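Local coordinates for protein R.Ecl18kI (Enterobacter cloacae, PDB 2GB7) that recognises the double-stranded DNA sequence 5'-CCNGG-3' and cleaves it before the first C, as a type II restriction endonuclease whose DNA complex features nucleotide flipping, at residues 21-24 with 25-28; 53-56 with 57-61; 87-90 with 91-94; 101-104 with 105-109; 111-114 with 115-119. The protein carries 1 engineered substitution. One frame throughout, in Å; residues are numbered along the deposited sequence.

Contact 1 (21-24 with 25-28)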
# COMPACT_ATOMS: atom_id res chain seq x y z
N PHE F 21 1.13 3.85 -24.11
CA PHE F 21 2.22 4.12 -23.17
C PHE F 21 3.29 3.09 -23.32
O PHE F 21 3.02 1.89 -23.28
CB PHE F 21 1.71 4.06 -21.73
CG PHE F 21 0.87 5.20 -21.35
CD1 PHE F 21 1.42 6.32 -20.74
CD2 PHE F 21 -0.50 5.18 -21.62
CE1 PHE F 21 0.61 7.39 -20.39
CE2 PHE F 21 -1.29 6.23 -21.27
CZ PHE F 21 -0.75 7.35 -20.65
N ILE F 22 4.54 3.54 -23.43
CA ILE F 22 5.66 2.62 -23.32
C ILE F 22 5.84 2.15 -21.87
O ILE F 22 5.36 2.79 -20.92
CB ILE F 22 6.95 3.23 -23.92
CG1 ILE F 22 7.43 4.45 -23.11
CG2 ILE F 22 6.74 3.58 -25.41
CD1 ILE F 22 8.78 5.03 -23.61
N THR F 23 6.52 1.02 -21.71
CA THR F 23 6.69 0.41 -20.40
C THR F 23 7.55 1.32 -19.51
O THR F 23 8.30 2.15 -20.05
CB THR F 23 7.33 -0.98 -20.52
OG1 THR F 23 8.70 -0.83 -20.92
CG2 THR F 23 6.58 -1.82 -21.55
N PRO F 24 7.42 1.19 -18.18
CA PRO F 24 8.26 1.92 -17.24
C PRO F 24 9.73 1.76 -17.58
O PRO F 24 10.46 2.75 -17.65
CB PRO F 24 7.96 1.25 -15.90
CG PRO F 24 6.53 0.84 -16.03
CD PRO F 24 6.42 0.36 -17.46
N PHE F 25 10.20 0.53 -17.80
CA PHE F 25 11.61 0.37 -18.15
C PHE F 25 11.98 1.03 -19.47
O PHE F 25 13.04 1.66 -19.58
CB PHE F 25 12.05 -1.09 -18.19
CG PHE F 25 13.51 -1.24 -18.40
CD1 PHE F 25 14.38 -1.20 -17.32
CD2 PHE F 25 14.04 -1.37 -19.68
CE1 PHE F 25 15.74 -1.30 -17.50
CE2 PHE F 25 15.39 -1.48 -19.87
CZ PHE F 25 16.25 -1.44 -18.79
N ALA F 26 11.13 0.87 -20.48
CA ALA F 26 11.37 1.53 -21.76
C ALA F 26 11.50 3.05 -21.60
O ALA F 26 12.33 3.69 -22.27
CB ALA F 26 10.25 1.20 -22.75
N LEU F 27 10.65 3.65 -20.75
CA LEU F 27 10.70 5.11 -20.56
C LEU F 27 11.98 5.50 -19.86
O LEU F 27 12.65 6.46 -20.24
CB LEU F 27 9.48 5.62 -19.76
CG LEU F 27 9.49 7.10 -19.33
CD1 LEU F 27 9.59 8.01 -20.54
CD2 LEU F 27 8.26 7.49 -18.48
N VAL F 28 12.34 4.72 -18.85
CA VAL F 28 13.58 4.98 -18.13
C VAL F 28 14.76 4.82 -19.09
O VAL F 28 15.67 5.64 -19.09
CB VAL F 28 13.74 4.04 -16.89
CG1 VAL F 28 15.17 4.12 -16.35
CG2 VAL F 28 12.75 4.38 -15.78
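T23 caps the helix that begins at P24: its OG1 accepts the amide N of A26 over 3.0 Å, with an N-H...O angle of 157°. This is the classic N-cap, a side-chain oxygen standing in for the missing carbonyl of a preceding turn. A chi1 of 70° turns OG1 toward the amide of A26, whose CB packs against it. The carbonyl of T23 adds a second hold, T23 O taking L27 N at 2.9 Å, while P24, in the first helical position, has no amide hydrogen that would need a partner there. Just before the cap, I22 completes a hydrophobic staple with L27. I22 CD1, at the end of the CG1 branch, lies 4.0 Å from L27 CB, the two side chains crossing at about a right angle, and I22 CB also neighbours A26 CB. Farther out, F25 points away from the turn and meets the rings of Y286 and F289, and F21 is held edge-to-face by F67 and F71. Helix 102-134 lies alongside, with K122 and E123 against P24. From that helix R119 reaches the turn, its NH1 hydrogen-bonded to I22 O.

Contact 2 (53-56 with 57-61). With nucleotides of chain B.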
# COMPACT_ATOMS: atom_id res chain seq x y z
N ILE F 53 19.94 9.98 -10.04
CA ILE F 53 18.59 9.52 -9.69
C ILE F 53 17.55 10.64 -9.80
O ILE F 53 16.50 10.45 -10.42
CB ILE F 53 18.59 8.92 -8.27
CG1 ILE F 53 19.35 7.60 -8.28
CG2 ILE F 53 17.15 8.73 -7.75
CD1 ILE F 53 19.77 7.11 -6.88
N ILE F 54 17.86 11.80 -9.25
CA ILE F 54 16.92 12.94 -9.28
C ILE F 54 16.69 13.43 -10.72
O ILE F 54 15.54 13.71 -11.08
CB ILE F 54 17.41 14.11 -8.38
CG1 ILE F 54 17.47 13.67 -6.90
CG2 ILE F 54 16.51 15.39 -8.52
CD1 ILE F 54 16.10 13.36 -6.30
N ALA F 55 17.76 13.51 -11.51
CA ALA F 55 17.63 13.95 -12.91
C ALA F 55 16.80 12.94 -13.69
O ALA F 55 15.93 13.33 -14.46
CB ALA F 55 19.02 14.15 -13.55
N MET F 56 17.03 11.65 -13.45
CA MET F 56 16.21 10.63 -14.12
C MET F 56 14.73 10.77 -13.79
O MET F 56 13.85 10.75 -14.69
CB MET F 56 16.74 9.23 -13.82
CG MET F 56 18.08 8.90 -14.51
SD MET F 56 17.96 8.71 -16.30
CE MET F 56 16.80 7.33 -16.44
N ARG F 57 14.43 10.89 -12.50
CA ARG F 57 13.06 11.03 -12.00
C ARG F 57 12.38 12.23 -12.63
O ARG F 57 11.30 12.11 -13.19
CB ARG F 57 13.07 11.19 -10.49
CG ARG F 57 13.34 9.89 -9.73
CD ARG F 57 12.01 9.26 -9.39
NE ARG F 57 11.23 10.10 -8.47
CZ ARG F 57 10.08 9.74 -7.90
NH1 ARG F 57 9.51 8.58 -8.17
NH2 ARG F 57 9.50 10.57 -7.05
N LYS F 58 13.05 13.39 -12.58
CA LYS F 58 12.48 14.63 -13.15
C LYS F 58 12.18 14.51 -14.63
O LYS F 58 11.11 14.94 -15.09
CB LYS F 58 13.47 15.78 -12.97
CG LYS F 58 13.43 16.41 -11.58
CD LYS F 58 14.58 17.38 -11.38
CE LYS F 58 14.70 18.36 -12.54
NZ LYS F 58 16.11 18.84 -12.62
N ASN F 59 13.13 13.98 -15.38
CA ASN F 59 12.96 13.83 -16.81
C ASN F 59 11.94 12.77 -17.22
O ASN F 59 11.13 13.00 -18.14
CB ASN F 59 14.30 13.71 -17.51
CG ASN F 59 15.03 15.04 -17.55
OD1 ASN F 59 14.77 15.87 -18.42
ND2 ASN F 59 15.90 15.29 -16.56
N CYS F 60 11.93 11.64 -16.52
CA CYS F 60 10.84 10.69 -16.73
C CYS F 60 9.47 11.33 -16.55
O CYS F 60 8.56 11.10 -17.37
CB CYS F 60 10.98 9.48 -15.81
SG CYS F 60 12.27 8.32 -16.33
N TRP F 61 9.30 12.11 -15.49
CA TRP F 61 8.01 12.71 -15.20
C TRP F 61 7.66 13.80 -16.22
O TRP F 61 6.50 13.92 -16.64
CB TRP F 61 8.02 13.30 -13.80
CG TRP F 61 6.67 13.72 -13.31
CD1 TRP F 61 6.27 15.00 -13.05
CD2 TRP F 61 5.55 12.88 -13.06
NE1 TRP F 61 4.95 15.00 -12.64
CE2 TRP F 61 4.49 13.71 -12.63
CE3 TRP F 61 5.32 11.50 -13.17
CZ2 TRP F 61 3.22 13.21 -12.29
CZ3 TRP F 61 4.07 11.00 -12.80
CH2 TRP F 61 3.04 11.86 -12.38
P DT B 5 4.18 7.07 -4.39
OP1 DT B 5 5.47 7.04 -3.65
OP2 DT B 5 3.23 8.18 -4.16
O5' DT B 5 4.52 7.01 -5.95
C5' DT B 5 3.49 7.11 -6.94
C4' DT B 5 3.13 8.56 -7.15
O4' DT B 5 4.31 9.35 -7.45
C3' DT B 5 2.13 8.86 -8.28
O3' DT B 5 1.17 9.81 -7.80
C2' DT B 5 2.99 9.52 -9.34
C1' DT B 5 3.99 10.27 -8.48
N1 DT B 5 5.24 10.72 -9.11
C2 DT B 5 5.66 12.00 -8.82
O2 DT B 5 5.02 12.76 -8.11
N3 DT B 5 6.85 12.36 -9.41
C4 DT B 5 7.63 11.58 -10.24
O4 DT B 5 8.69 12.04 -10.68
C5 DT B 5 7.12 10.26 -10.51
C7 DT B 5 7.90 9.35 -11.41
C6 DT B 5 5.97 9.90 -9.94
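An i to i+4 contact within helix 49-77 pairs I53 with R57, I54 with K58 and A55 with N59, in a helix that offers one of its sides to the DNA. The amides of R57 and K58 bond to the carbonyls of I53 and I54, and the side chains fold back over the same oxygens: R57 CG lies 3.3 Å from I53 O. A55 O is gripped twice by one residue. N59 N reaches A55 O at 3.0 Å and N59 ND2 at 2.9 Å, from opposite faces of the carbonyl plane, with the oxygen nearly in the plane of the amide, so the rotation of the N59 side chain is fixed. I54 CG2 meets the methylene chain of K58 at CD.

Away from these bonds, R57 bends at chi2 (-93°) and chi3, which swings its guanidinium flat over the thymine DT5 of chain B, whose C4 stands 3.8 Å above the guanidinium plane. W61, one turn on, covers the other face of the base: W61 CE3 is 3.4 Å from C5 of DT5 of chain B. M56 packs on V28 and F32 of helix 24-34. The thymine is thus sandwiched between an indole and a guanidinium, as expected of a pocket for a flipped-out base and consistent with the nucleotide flipping seen in this complex.

Contact 3 (87-90 with 91-94)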
# COMPACT_ATOMS: atom_id res chain seq x y z
N ASP F 87 -29.10 20.87 -27.00
CA ASP F 87 -29.92 22.07 -26.77
C ASP F 87 -29.77 22.63 -25.36
O ASP F 87 -30.60 23.40 -24.89
CB ASP F 87 -31.39 21.77 -27.05
CG ASP F 87 -31.62 21.30 -28.47
OD1 ASP F 87 -30.97 21.82 -29.40
OD2 ASP F 87 -32.46 20.39 -28.64
N MET F 88 -28.69 22.23 -24.69
CA MET F 88 -28.39 22.77 -23.39
C MET F 88 -27.48 23.97 -23.56
O MET F 88 -26.73 24.06 -24.55
CB MET F 88 -27.68 21.73 -22.52
CG MET F 88 -28.34 20.35 -22.48
SD MET F 88 -27.39 19.17 -21.48
CE MET F 88 -27.92 19.64 -19.84
N SER F 89 -27.51 24.87 -22.57
CA SER F 89 -26.51 25.92 -22.47
C SER F 89 -25.16 25.24 -22.24
O SER F 89 -25.13 24.11 -21.77
CB SER F 89 -26.81 26.84 -21.29
OG SER F 89 -26.74 26.11 -20.06
N PRO F 90 -24.06 25.91 -22.60
CA PRO F 90 -22.74 25.36 -22.24
C PRO F 90 -22.59 25.05 -20.75
O PRO F 90 -21.94 24.05 -20.38
CB PRO F 90 -21.77 26.47 -22.67
CG PRO F 90 -22.60 27.66 -22.99
CD PRO F 90 -23.94 27.16 -23.37
N TYR F 91 -23.17 25.89 -19.89
CA TYR F 91 -23.11 25.67 -18.45
C TYR F 91 -23.85 24.40 -18.03
O TYR F 91 -23.33 23.59 -17.25
CB TYR F 91 -23.64 26.88 -17.66
CG TYR F 91 -23.56 26.66 -16.17
CD1 TYR F 91 -22.40 26.97 -15.47
CD2 TYR F 91 -24.64 26.11 -15.46
CE1 TYR F 91 -22.31 26.75 -14.10
CE2 TYR F 91 -24.56 25.88 -14.09
CZ TYR F 91 -23.39 26.21 -13.42
OH TYR F 91 -23.28 26.00 -12.07
N ASP F 92 -25.07 24.23 -18.55
CA ASP F 92 -25.86 23.04 -18.30
C ASP F 92 -25.23 21.79 -18.89
O ASP F 92 -25.40 20.70 -18.35
CB ASP F 92 -27.28 23.20 -18.86
CG ASP F 92 -28.20 23.97 -17.92
OD1 ASP F 92 -27.86 24.14 -16.73
OD2 ASP F 92 -29.27 24.38 -18.37
N ALA F 93 -24.53 21.95 -20.01
CA ALA F 93 -23.85 20.85 -20.67
C ALA F 93 -22.78 20.25 -19.74
O ALA F 93 -22.76 19.04 -19.47
CB ALA F 93 -23.21 21.33 -21.96
N ILE F 94 -21.90 21.12 -19.23
CA ILE F 94 -20.87 20.72 -18.28
C ILE F 94 -21.50 20.14 -17.02
O ILE F 94 -21.12 19.06 -16.56
CB ILE F 94 -19.92 21.88 -17.93
CG1 ILE F 94 -19.11 22.29 -19.17
CG2 ILE F 94 -18.99 21.49 -16.76
CD1 ILE F 94 -18.69 23.74 -19.19
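S89 and P90 lead the backbone into helix 90-100, their carbonyls taking the amides of A93 (2.9 Å from S89 O to A93 N) and I94 (3.1 Å from P90 O to I94 N). The side chain of S89 supplies a third bond. Swung toward the helix start by a chi1 of 63°, S89 OG accepts D92 N at 2.9 Å with an N-H...O angle of 161°, and D92 CB rests against the same oxygen at 3.2 Å. M88 lies along the first turn. Its chain runs straight to SD, and M88 SD passes 4.0 Å from A93 CA; the bend at chi3 (81°) then turns CE onto D92, where M88 CE reaches 3.1 Å from D92 O. I94 lays CG1 and CD1 beside P90 O. P90 and A93 occupy the face turned to the partner protein: P90 packs on A93 of the second subunit and A93 on P90 of that subunit, with Y91 and I94 meeting its I80 and I85. The DNA is about 21 Å away from the nearest atom here. What is seen is a serine N-cap with proline in the first helical position, set into a dimer interface.

Contact 4 (101-104 with 105-109). With nucleotides of chain A.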
# COMPACT_ATOMS: atom_id res chain seq x y z
N TYR F 101 -21.74 11.04 -15.60
CA TYR F 101 -20.64 10.05 -15.69
C TYR F 101 -19.73 9.94 -14.46
O TYR F 101 -18.53 9.77 -14.63
CB TYR F 101 -19.81 10.28 -16.97
CG TYR F 101 -20.66 10.62 -18.17
CD1 TYR F 101 -20.85 11.94 -18.55
CD2 TYR F 101 -21.29 9.61 -18.92
CE1 TYR F 101 -21.65 12.27 -19.64
CE2 TYR F 101 -22.11 9.94 -20.02
CZ TYR F 101 -22.27 11.27 -20.38
OH TYR F 101 -23.07 11.64 -21.46
N PRO F 102 -20.30 9.95 -13.23
CA PRO F 102 -19.38 10.03 -12.10
C PRO F 102 -18.58 8.77 -11.93
O PRO F 102 -17.40 8.85 -11.56
CB PRO F 102 -20.32 10.19 -10.89
CG PRO F 102 -21.63 10.49 -11.41
CD PRO F 102 -21.69 9.86 -12.76
N THR F 103 -19.18 7.61 -12.19
CA THR F 103 -18.41 6.35 -12.02
C THR F 103 -17.34 6.26 -13.09
O THR F 103 -16.21 5.83 -12.82
CB THR F 103 -19.32 5.12 -12.06
OG1 THR F 103 -20.42 5.33 -11.16
CG2 THR F 103 -18.59 3.86 -11.68
N HIS F 104 -17.69 6.67 -14.31
CA HIS F 104 -16.77 6.70 -15.45
C HIS F 104 -15.53 7.54 -15.16
O HIS F 104 -14.40 7.07 -15.31
CB HIS F 104 -17.48 7.27 -16.68
CG HIS F 104 -18.64 6.45 -17.15
ND1 HIS F 104 -19.90 6.58 -16.61
CD2 HIS F 104 -18.74 5.51 -18.12
CE1 HIS F 104 -20.73 5.77 -17.23
NE2 HIS F 104 -20.05 5.10 -18.15
N ILE F 105 -15.76 8.80 -14.77
CA ILE F 105 -14.68 9.76 -14.52
C ILE F 105 -13.83 9.26 -13.38
O ILE F 105 -12.59 9.24 -13.46
CB ILE F 105 -15.26 11.16 -14.19
CG1 ILE F 105 -15.97 11.71 -15.43
CG2 ILE F 105 -14.16 12.14 -13.79
CD1 ILE F 105 -16.69 13.04 -15.17
N TYR F 106 -14.48 8.80 -12.32
CA TYR F 106 -13.77 8.22 -11.18
C TYR F 106 -12.95 7.00 -11.60
O TYR F 106 -11.79 6.89 -11.22
CB TYR F 106 -14.73 7.88 -10.03
CG TYR F 106 -14.02 7.14 -8.91
CD1 TYR F 106 -13.24 7.80 -7.98
CD2 TYR F 106 -14.13 5.75 -8.81
CE1 TYR F 106 -12.56 7.10 -6.96
CE2 TYR F 106 -13.47 5.05 -7.80
CZ TYR F 106 -12.69 5.73 -6.88
OH TYR F 106 -12.04 5.04 -5.87
N ASP F 107 -13.53 6.09 -12.38
CA ASP F 107 -12.82 4.89 -12.83
C ASP F 107 -11.57 5.20 -13.66
O ASP F 107 -10.53 4.53 -13.54
CB ASP F 107 -13.74 4.00 -13.63
CG ASP F 107 -14.74 3.28 -12.76
OD1 ASP F 107 -14.61 3.34 -11.51
OD2 ASP F 107 -15.65 2.65 -13.34
N LEU F 108 -11.70 6.20 -14.53
CA LEU F 108 -10.52 6.67 -15.27
C LEU F 108 -9.43 7.20 -14.34
O LEU F 108 -8.26 6.83 -14.48
CB LEU F 108 -10.91 7.77 -16.26
CG LEU F 108 -9.80 8.47 -17.04
CD1 LEU F 108 -9.01 7.50 -17.89
CD2 LEU F 108 -10.38 9.56 -17.94
N ALA F 109 -9.78 8.10 -13.43
CA ALA F 109 -8.78 8.65 -12.52
C ALA F 109 -8.18 7.56 -11.65
O ALA F 109 -6.97 7.54 -11.42
CB ALA F 109 -9.38 9.74 -11.66
P DG A 6 -11.62 1.69 -4.71
OP1 DG A 6 -10.97 2.73 -3.87
OP2 DG A 6 -12.56 2.11 -5.79
O5' DG A 6 -10.50 0.80 -5.40
C5' DG A 6 -9.30 0.47 -4.72
C4' DG A 6 -8.42 -0.35 -5.63
O4' DG A 6 -7.12 -0.58 -5.04
C3' DG A 6 -8.98 -1.73 -5.96
O3' DG A 6 -8.66 -2.02 -7.32
C2' DG A 6 -8.19 -2.65 -5.05
C1' DG A 6 -6.84 -1.96 -5.10
N9 DG A 6 -5.88 -2.27 -4.05
C8 DG A 6 -6.04 -3.10 -2.96
N7 DG A 6 -4.96 -3.17 -2.22
C5 DG A 6 -4.05 -2.33 -2.86
C6 DG A 6 -2.71 -2.01 -2.54
O6 DG A 6 -2.02 -2.42 -1.61
N1 DG A 6 -2.17 -1.11 -3.46
C2 DG A 6 -2.83 -0.59 -4.54
N2 DG A 6 -2.14 0.28 -5.30
N3 DG A 6 -4.07 -0.90 -4.86
C4 DG A 6 -4.62 -1.76 -3.98
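Backbone bonds join Y101 and I105 first: I105 N gives its hydrogen to Y101 O at 2.9 Å, with an N-H...O angle of 172°. Y106, D107 and L108 repeat the i to i+4 pattern with the carbonyls of P102, T103 and H104, the bond from D107 N to T103 O measuring 2.7 Å.

The apolar contact is a loose one, Y101 CB to I105 CG1 at 4.4 Å. Van der Waals contacts of carbon with oxygen are closer. The methylene I105 CG1 folds over Y101 O, 3.3 Å away. T103 and D107 lie side by side and point the same way, with the methyl T103 CG2 at 3.6 Å from D107 OD2. Among the flat groups, the H104 imidazole has Y101 CD2 4.0 Å above one face, toward the rim of the ring, and Y101 O in its plane at the edge.

All of this forms the start of helix 102-134, with Y101 at the N-cap position just after helix 90-100. The helix is part of the dimer interface: I105 packs on I105 and A109 on A109 of the second subunit, while L108 touches L76 of helix 49-77.

Polar ends reach outward from the turn. H104 NE2 is hydrogen-bonded to L4 O. Y106, whose CG lies anti to the backbone N (chi1 174°), extends away from the helix to the DNA backbone, where its OH donates to OP2 of DG6 of chain A at 3.0 Å. That oxygen lies in the ring plane, at the edge of the phenol.

Contact 5 (111-114 with 115-119). With nucleotides of chain B; nucleotides of chain A.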
# COMPACT_ATOMS: atom_id res chain seq x y z
N SER F 111 -7.85 4.36 -12.40
CA SER F 111 -6.94 3.60 -13.26
C SER F 111 -5.61 4.34 -13.41
O SER F 111 -4.54 3.71 -13.31
CB SER F 111 -7.60 3.39 -14.63
OG SER F 111 -6.82 2.55 -15.45
N ASN F 112 -5.69 5.65 -13.64
CA ASN F 112 -4.49 6.54 -13.68
C ASN F 112 -3.61 6.50 -12.43
O ASN F 112 -2.38 6.36 -12.55
CB ASN F 112 -4.89 7.99 -13.93
CG ASN F 112 -5.28 8.25 -15.37
OD1 ASN F 112 -5.16 7.38 -16.25
ND2 ASN F 112 -5.72 9.47 -15.63
N THR F 113 -4.21 6.62 -11.24
CA THR F 113 -3.36 6.59 -10.04
C THR F 113 -2.80 5.21 -9.78
O THR F 113 -1.67 5.07 -9.26
CB THR F 113 -4.03 7.15 -8.75
OG1 THR F 113 -3.04 7.25 -7.70
CG2 THR F 113 -5.26 6.30 -8.31
N GLN F 114 -3.56 4.18 -10.14
CA GLN F 114 -3.02 2.81 -9.94
C GLN F 114 -1.87 2.51 -10.89
O GLN F 114 -0.87 1.84 -10.52
CB GLN F 114 -4.13 1.78 -10.11
CG GLN F 114 -5.27 1.95 -9.12
CD GLN F 114 -4.87 1.52 -7.70
OE1 GLN F 114 -4.03 2.16 -7.04
NE2 GLN F 114 -5.45 0.42 -7.24
N SER F 115 -1.98 3.04 -12.11
CA SER F 115 -0.88 2.94 -13.05
C SER F 115 0.32 3.75 -12.54
O SER F 115 1.44 3.25 -12.55
CB SER F 115 -1.32 3.44 -14.43
OG SER F 115 -0.21 3.64 -15.31
N ARG F 116 0.09 5.00 -12.12
CA ARG F 116 1.14 5.82 -11.54
C ARG F 116 1.90 5.15 -10.40
O ARG F 116 3.14 5.22 -10.34
CB ARG F 116 0.58 7.12 -11.02
CG ARG F 116 0.16 8.13 -12.07
CD ARG F 116 -0.26 9.37 -11.32
NE ARG F 116 -0.59 10.47 -12.24
CZ ARG F 116 -0.55 11.75 -11.91
NH1 ARG F 116 -0.25 12.13 -10.68
NH2 ARG F 116 -0.86 12.67 -12.82
N ARG F 117 1.17 4.50 -9.49
CA ARG F 117 1.80 3.82 -8.34
C ARG F 117 2.68 2.69 -8.81
O ARG F 117 3.86 2.59 -8.40
CB ARG F 117 0.71 3.33 -7.38
CG ARG F 117 0.06 4.49 -6.62
CD ARG F 117 -1.27 4.08 -6.01
NE ARG F 117 -2.15 5.24 -5.86
CZ ARG F 117 -2.84 5.60 -4.77
NH1 ARG F 117 -2.78 4.90 -3.63
NH2 ARG F 117 -3.61 6.69 -4.85
N SER F 118 2.13 1.84 -9.68
CA SER F 118 2.88 0.71 -10.20
C SER F 118 4.11 1.13 -11.01
O SER F 118 5.24 0.64 -10.78
CB SER F 118 2.00 -0.19 -11.06
OG SER F 118 2.80 -1.31 -11.38
N ARG F 119 3.89 2.09 -11.90
CA ARG F 119 4.95 2.70 -12.71
C ARG F 119 5.99 3.43 -11.88
O ARG F 119 7.17 3.30 -12.18
CB ARG F 119 4.38 3.66 -13.76
CG ARG F 119 3.54 2.92 -14.82
CD ARG F 119 3.01 3.87 -15.89
NE ARG F 119 4.13 4.55 -16.49
CZ ARG F 119 4.63 4.27 -17.68
NH1 ARG F 119 4.03 3.37 -18.46
NH2 ARG F 119 5.72 4.90 -18.10
P DG B 6 -0.38 9.41 -7.69
OP1 DG B 6 -0.57 8.00 -8.10
OP2 DG B 6 -1.15 10.48 -8.39
O5' DG B 6 -0.71 9.56 -6.15
C5' DG B 6 -0.33 8.56 -5.20
C4' DG B 6 -0.80 8.97 -3.82
O4' DG B 6 -0.75 7.86 -2.90
C3' DG B 6 0.01 10.09 -3.17
O3' DG B 6 -0.90 10.91 -2.44
C2' DG B 6 0.90 9.34 -2.20
C1' DG B 6 -0.06 8.27 -1.74
N9 DG B 6 0.50 7.08 -1.12
C8 DG B 6 1.82 6.78 -0.85
N7 DG B 6 1.96 5.63 -0.24
C5 DG B 6 0.66 5.16 -0.11
C6 DG B 6 0.17 3.96 0.49
O6 DG B 6 0.81 3.06 1.05
N1 DG B 6 -1.22 3.87 0.39
C2 DG B 6 -2.03 4.82 -0.19
N2 DG B 6 -3.34 4.56 -0.21
N3 DG B 6 -1.58 5.94 -0.73
C4 DG B 6 -0.24 6.04 -0.65
P DG A 8 -6.62 -1.10 -14.42
OP1 DG A 8 -6.99 -0.13 -15.50
OP2 DG A 8 -6.96 -2.53 -14.58
O5' DG A 8 -5.05 -0.94 -14.20
C5' DG A 8 -4.53 0.32 -13.80
C4' DG A 8 -3.03 0.24 -13.64
O4' DG A 8 -2.69 -0.54 -12.47
C3' DG A 8 -2.29 -0.41 -14.81
O3' DG A 8 -1.09 0.32 -15.04
C2' DG A 8 -2.00 -1.81 -14.31
C1' DG A 8 -1.80 -1.58 -12.82
N9 DG A 8 -2.09 -2.72 -11.96
C8 DG A 8 -3.29 -3.38 -11.85
N7 DG A 8 -3.26 -4.33 -10.95
C5 DG A 8 -1.97 -4.30 -10.44
C6 DG A 8 -1.36 -5.09 -9.44
O6 DG A 8 -1.86 -6.01 -8.77
N1 DG A 8 -0.03 -4.72 -9.24
C2 DG A 8 0.62 -3.73 -9.92
N2 DG A 8 1.91 -3.53 -9.60
N3 DG A 8 0.06 -2.98 -10.85
C4 DG A 8 -1.23 -3.31 -11.06
P DG A 7 -9.71 -2.79 -8.26
OP1 DG A 7 -11.07 -2.25 -7.99
OP2 DG A 7 -9.47 -4.25 -8.14
O5' DG A 7 -9.26 -2.31 -9.72
C5' DG A 7 -9.27 -0.92 -10.04
C4' DG A 7 -8.03 -0.53 -10.80
O4' DG A 7 -6.87 -0.63 -9.94
C3' DG A 7 -7.71 -1.38 -12.03
O3' DG A 7 -7.22 -0.50 -13.06
C2' DG A 7 -6.66 -2.35 -11.52
C1' DG A 7 -5.92 -1.53 -10.47
N9 DG A 7 -5.38 -2.30 -9.35
C8 DG A 7 -6.00 -3.32 -8.67
N7 DG A 7 -5.28 -3.81 -7.70
C5 DG A 7 -4.10 -3.07 -7.74
C6 DG A 7 -2.94 -3.15 -6.93
O6 DG A 7 -2.73 -3.89 -5.96
N1 DG A 7 -1.98 -2.23 -7.32
C2 DG A 7 -2.11 -1.34 -8.36
N2 DG A 7 -1.06 -0.53 -8.59
N3 DG A 7 -3.19 -1.25 -9.12
C4 DG A 7 -4.14 -2.14 -8.76
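R117 turns the edge of its guanidinium to T113 and one face to the sugar of DG6 of chain B, whose O4' stands 3.4 Å above the plane. Both NE (2.9 Å) and NH2 (3.0 Å) of R117 donate to T113 OG1, which lies only 2° out of the guanidinium plane, while N2 of the same guanine is also at the edge. The Q114 amide is set almost perpendicular to this group, the two planes 82° apart, with Q114 OE1 at 3.5 Å from R117 CD. That OE1 accepts a hydrogen bond from R117 NH1 of the second subunit.

T113 OG1 takes part in three bonds, two from R117 and one to the phosphate, where it donates to OP1 of DG6 of chain B at 2.6 Å. This puts a hydroxyl between guanidinium and phosphate and holds the guanidinium with one face toward O4' of the deoxyribose. R116, extended from CG to NE, reaches OP2 of the same phosphate with NH1 and is braced by a salt bridge from NH2 to E68.

Chain A is held and read by S111, Q114 and S118. S111 OG donates to OP1 of DG8 of chain A and also bonds to R17. Q114 O accepts N2 of DG7 of chain A at 3.1 Å. Q114 NE2 bonds to O4' of DG7 of chain A (3.2 Å) and to N3 of another guanine base. S118 OG accepts N2 of DG8 of chain A at 3.0 Å and also bonds to a sugar. Contacts to guanine N2, N3 and sugar O4' are characteristic of protein recognition in the minor groove.

How the contacts relate
Contacts 1 to 5 follow one another along the chain without interleaving. Contacts 4 and 5 adjoin on helix 102-134, their centres about 15 Å apart. Contact 3 precedes them at the start of helix 90-100; the centres of contacts 3 and 4 are about 20 Å apart. These three touch the second subunit. Contact 1, at the start of helix 24-34, and contact 2, on helix 49-77, have centres about 13 Å apart and touch through V28 and M56. Both then lean on contact 5: R119 meets the turn of contact 1, and R116 lies against W61 of contact 2. Helix 102-134 thus joins the dimer interface to the DNA-binding side, where the probably flipped thymine and the guanines of the minor groove are met by helices 49-77 and 102-134.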